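ADP-ribosylation factor guanine nucleotide-exchange factor SEC7 (Saccharomyces cerevisiae, PDB 4OIY) activates the small GTPase ARF1 at the trans-Golgi network by guanine nucleotide exchange, for vesicle budding and traffic between Golgi compartments. Local coordinates at residues A[93-98]-A[113-118]. Sequence-based numbering, arbitrary orientation.
Sequences RSFLQS and LKFAER
F95 and F115 meet in the buried core of the all-helical Sec7 domain, the ARF exchange module, and carry the contact between 93-98, at the end of helix 88-96, and 113-118 of helix 105-122; F115 also rests on A91 and L92. Both CB atoms are directed toward the other segment, and the rings pass alongside each other. Their planes are near parallel (22°), but the rings are offset, centroids 5.4 Å from each other, with little face on face. The tight spot is F95 CD2 against F115 CD1 at 3.7 Å; beside it F95 CE2 lies 3.8 Å from F115 CB, and F95 CB is 4.0 Å from F115 CD1. CG of F95 stands anti to the backbone N (chi1 -175°), which puts CD2 and CE2 beside F115 CD1 and CB. F81 and F99 meet the F95 ring edge-to-face, F83 does the same for F115, and V78 of helix 68-79 also touches F95. Cutting F95 back to an alanine would remove the ring, and is likely to open a gap beside F115 CB and to cost F81 and F99 their ring partner. The surroundings turn polar and partly exposed, with K114 leading away to a salt bridge with D79. Where helix 88-96 ends, F95 O accepts both S98 N (3.1 Å) and S98 OG, the hydroxyl donating in the carbonyl plane onto a lone pair at 2.6 Å.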
ATOM      1  N   ARG A  93       5.147   5.732  -1.147  1.00 11.36           N
ATOM      2  CA  ARG A  93       4.163   6.693  -1.646  1.00 12.38           C
ATOM      3  C   ARG A  93       3.325   6.052  -2.749  1.00 12.15           C
ATOM      4  O   ARG A  93       2.093   6.136  -2.737  1.00 12.16           O
ATOM      5  CB  ARG A  93       4.819   7.992  -2.157  1.00 13.53           C
ATOM      6  CG  ARG A  93       3.770   9.064  -2.460  1.00 14.71           C
ATOM      7  CD  ARG A  93       4.285  10.452  -2.823  1.00 15.80           C
ATOM      8  NE  ARG A  93       5.180  11.077  -1.840  1.00 16.18           N
ATOM      9  CZ  ARG A  93       6.508  11.025  -1.889  1.00 16.13           C
ATOM     10  NH1 ARG A  93       7.125  10.348  -2.851  1.00 16.79           N
ATOM     11  NH2 ARG A  93       7.229  11.637  -0.962  1.00 16.15           N
ATOM     12  N   SER A  94       3.994   5.396  -3.691  1.00 11.88           N
ATOM     13  CA  SER A  94       3.312   4.708  -4.779  1.00 12.32           C
ATOM     14  C   SER A  94       2.344   3.656  -4.238  1.00 11.37           C
ATOM     15  O   SER A  94       1.193   3.576  -4.654  1.00 11.98           O
ATOM     16  CB  SER A  94       4.330   4.053  -5.711  1.00 13.04           C
ATOM     17  OG  SER A  94       3.688   3.234  -6.673  1.00 15.32           O
ATOM     18  N   PHE A  95       2.820   2.880  -3.274  1.00 10.48           N
ATOM     19  CA  PHE A  95       2.040   1.796  -2.692  1.00 10.03           C
ATOM     20  C   PHE A  95       0.836   2.306  -1.884  1.00 10.02           C
ATOM     21  O   PHE A  95      -0.304   1.915  -2.139  1.00  9.81           O
ATOM     22  CB  PHE A  95       2.965   0.955  -1.809  1.00  9.77           C
ATOM     23  CG  PHE A  95       2.319  -0.273  -1.232  1.00  9.49           C
ATOM     24  CD1 PHE A  95       1.733  -1.219  -2.054  1.00  9.72           C
ATOM     25  CD2 PHE A  95       2.345  -0.502   0.137  1.00  9.43           C
ATOM     26  CE1 PHE A  95       1.144  -2.356  -1.516  1.00  9.64           C
ATOM     27  CE2 PHE A  95       1.771  -1.636   0.681  1.00  9.35           C
ATOM     28  CZ  PHE A  95       1.170  -2.568  -0.148  1.00  9.58           C
ATOM     29  N   LEU A  96       1.086   3.172  -0.909  1.00 10.35           N
ATOM     30  CA  LEU A  96       0.026   3.583   0.019  1.00 11.13           C
ATOM     31  C   LEU A  96      -1.006   4.522  -0.586  1.00 11.76           C
ATOM     32  O   LEU A  96      -2.084   4.675  -0.029  1.00 12.11           O
ATOM     33  CB  LEU A  96       0.611   4.214   1.282  1.00 11.60           C
ATOM     34  CG  LEU A  96       1.457   3.295   2.168  1.00 11.95           C
ATOM     35  CD1 LEU A  96       1.982   4.074   3.364  1.00 12.44           C
ATOM     36  CD2 LEU A  96       0.675   2.073   2.631  1.00 12.10           C
ATOM     37  N   GLN A  97      -0.692   5.142  -1.722  1.00 12.24           N
ATOM     38  CA  GLN A  97      -1.662   6.004  -2.396  1.00 12.78           C
ATOM     39  C   GLN A  97      -2.581   5.192  -3.328  1.00 12.40           C
ATOM     40  O   GLN A  97      -3.463   5.764  -3.996  1.00 13.20           O
ATOM     41  CB  GLN A  97      -0.933   7.119  -3.161  1.00 13.58           C
ATOM     42  CG  GLN A  97      -0.290   8.141  -2.232  1.00 14.68           C
ATOM     43  CD  GLN A  97       0.386   9.293  -2.965  1.00 15.47           C
ATOM     44  OE1 GLN A  97       0.657   9.214  -4.164  1.00 16.58           O
ATOM     45  NE2 GLN A  97       0.667  10.368  -2.234  1.00 16.30           N
ATOM     46  N   SER A  98      -2.391   3.869  -3.373  1.00 11.94           N
ATOM     47  CA  SER A  98      -3.211   2.987  -4.224  1.00 11.78           C
ATOM     48  C   SER A  98      -4.371   2.271  -3.510  1.00 11.57           C
ATOM     49  O   SER A  98      -5.196   1.630  -4.165  1.00 11.99           O
ATOM     50  CB  SER A  98      -2.327   1.944  -4.917  1.00 12.05           C
ATOM     51  OG  SER A  98      -1.880   0.936  -4.025  1.00 12.76           O
ATOM     52  N   LEU A 113       4.738  -6.079   5.571  1.00  9.17           N
ATOM     53  CA  LEU A 113       5.751  -7.127   5.401  1.00  9.76           C
ATOM     54  C   LEU A 113       5.920  -7.494   3.933  1.00  9.35           C
ATOM     55  O   LEU A 113       7.050  -7.644   3.461  1.00  9.17           O
ATOM     56  CB  LEU A 113       5.458  -8.372   6.243  1.00 10.50           C
ATOM     57  CG  LEU A 113       6.498  -9.494   6.103  1.00 11.44           C
ATOM     58  CD1 LEU A 113       7.896  -9.032   6.493  1.00 11.83           C
ATOM     59  CD2 LEU A 113       6.055 -10.694   6.928  1.00 11.83           C
ATOM     60  N   LYS A 114       4.814  -7.620   3.204  1.00  9.13           N
ATOM     61  CA  LYS A 114       4.891  -7.933   1.780  1.00  9.13           C
ATOM     62  C   LYS A 114       5.523  -6.781   1.000  1.00  8.55           C
ATOM     63  O   LYS A 114       6.337  -7.010   0.105  1.00  8.17           O
ATOM     64  CB  LYS A 114       3.514  -8.257   1.216  1.00  9.99           C
ATOM     65  CG  LYS A 114       3.512  -8.627  -0.256  1.00 11.00           C
ATOM     66  CD  LYS A 114       4.291  -9.895  -0.577  1.00 12.12           C
ATOM     67  CE  LYS A 114       4.241 -10.161  -2.076  1.00 13.30           C
ATOM     68  NZ  LYS A 114       5.112 -11.278  -2.523  1.00 14.31           N
ATOM     69  N   PHE A 115       5.147  -5.548   1.334  1.00  8.17           N
ATOM     70  CA  PHE A 115       5.801  -4.377   0.754  1.00  8.25           C
ATOM     71  C   PHE A 115       7.312  -4.439   0.965  1.00  8.30           C
ATOM     72  O   PHE A 115       8.083  -4.267   0.019  1.00  8.17           O
ATOM     73  CB  PHE A 115       5.250  -3.085   1.353  1.00  8.29           C
ATOM     74  CG  PHE A 115       6.080  -1.881   1.036  1.00  8.20           C
ATOM     75  CD1 PHE A 115       5.944  -1.249  -0.189  1.00  8.28           C
ATOM     76  CD2 PHE A 115       7.026  -1.411   1.933  1.00  8.14           C
ATOM     77  CE1 PHE A 115       6.728  -0.166  -0.509  1.00  8.41           C
ATOM     78  CE2 PHE A 115       7.823  -0.323   1.613  1.00  8.39           C
ATOM     79  CZ  PHE A 115       7.666   0.296   0.387  1.00  8.37           C
ATOM     80  N   ALA A 116       7.729  -4.696   2.200  1.00  8.34           N
ATOM     81  CA  ALA A 116       9.156  -4.727   2.540  1.00  8.86           C
ATOM     82  C   ALA A 116       9.871  -5.806   1.744  1.00  9.46           C
ATOM     83  O   ALA A 116      10.961  -5.580   1.227  1.00  9.16           O
ATOM     84  CB  ALA A 116       9.344  -4.960   4.036  1.00  8.84           C
ATOM     85  N   GLU A 117       9.259  -6.976   1.640  1.00 10.39           N
ATOM     86  CA  GLU A 117       9.857  -8.079   0.894  1.00 11.39           C
ATOM     87  C   GLU A 117      10.033  -7.729  -0.579  1.00 11.35           C
ATOM     88  O   GLU A 117      11.089  -7.993  -1.162  1.00 11.31           O
ATOM     89  CB  GLU A 117       9.039  -9.354   1.081  1.00 12.63           C
ATOM     90  CG  GLU A 117       9.204  -9.943   2.473  1.00 14.49           C
ATOM     91  CD  GLU A 117       8.171 -10.995   2.817  1.00 15.96           C
ATOM     92  OE1 GLU A 117       7.239 -11.211   2.016  1.00 18.13           O
ATOM     93  OE2 GLU A 117       8.277 -11.595   3.913  1.00 17.97           O
ATOM     94  N   ARG A 118       9.018  -7.111  -1.169  1.00 11.16           N
ATOM     95  CA  ARG A 118       9.064  -6.709  -2.576  1.00 11.53           C
ATOM     96  C   ARG A 118      10.117  -5.635  -2.759  1.00 10.96           C
ATOM     97  O   ARG A 118      10.909  -5.683  -3.702  1.00 10.46           O
ATOM     98  CB  ARG A 118       7.688  -6.203  -3.031  1.00 12.73           C
ATOM     99  CG  ARG A 118       7.592  -5.698  -4.468  1.00 14.42           C
ATOM    100  CD  ARG A 118       7.647  -6.842  -5.448  1.00 15.83           C
ATOM    101  NE  ARG A 118       7.448  -6.405  -6.831  1.00 17.30           N
ATOM    102  CZ  ARG A 118       7.650  -7.177  -7.895  1.00 19.00           C
ATOM    103  NH1 ARG A 118       8.048  -8.435  -7.754  1.00 19.98           N
ATOM    104  NH2 ARG A 118       7.446  -6.684  -9.113  1.00 19.72           N
TER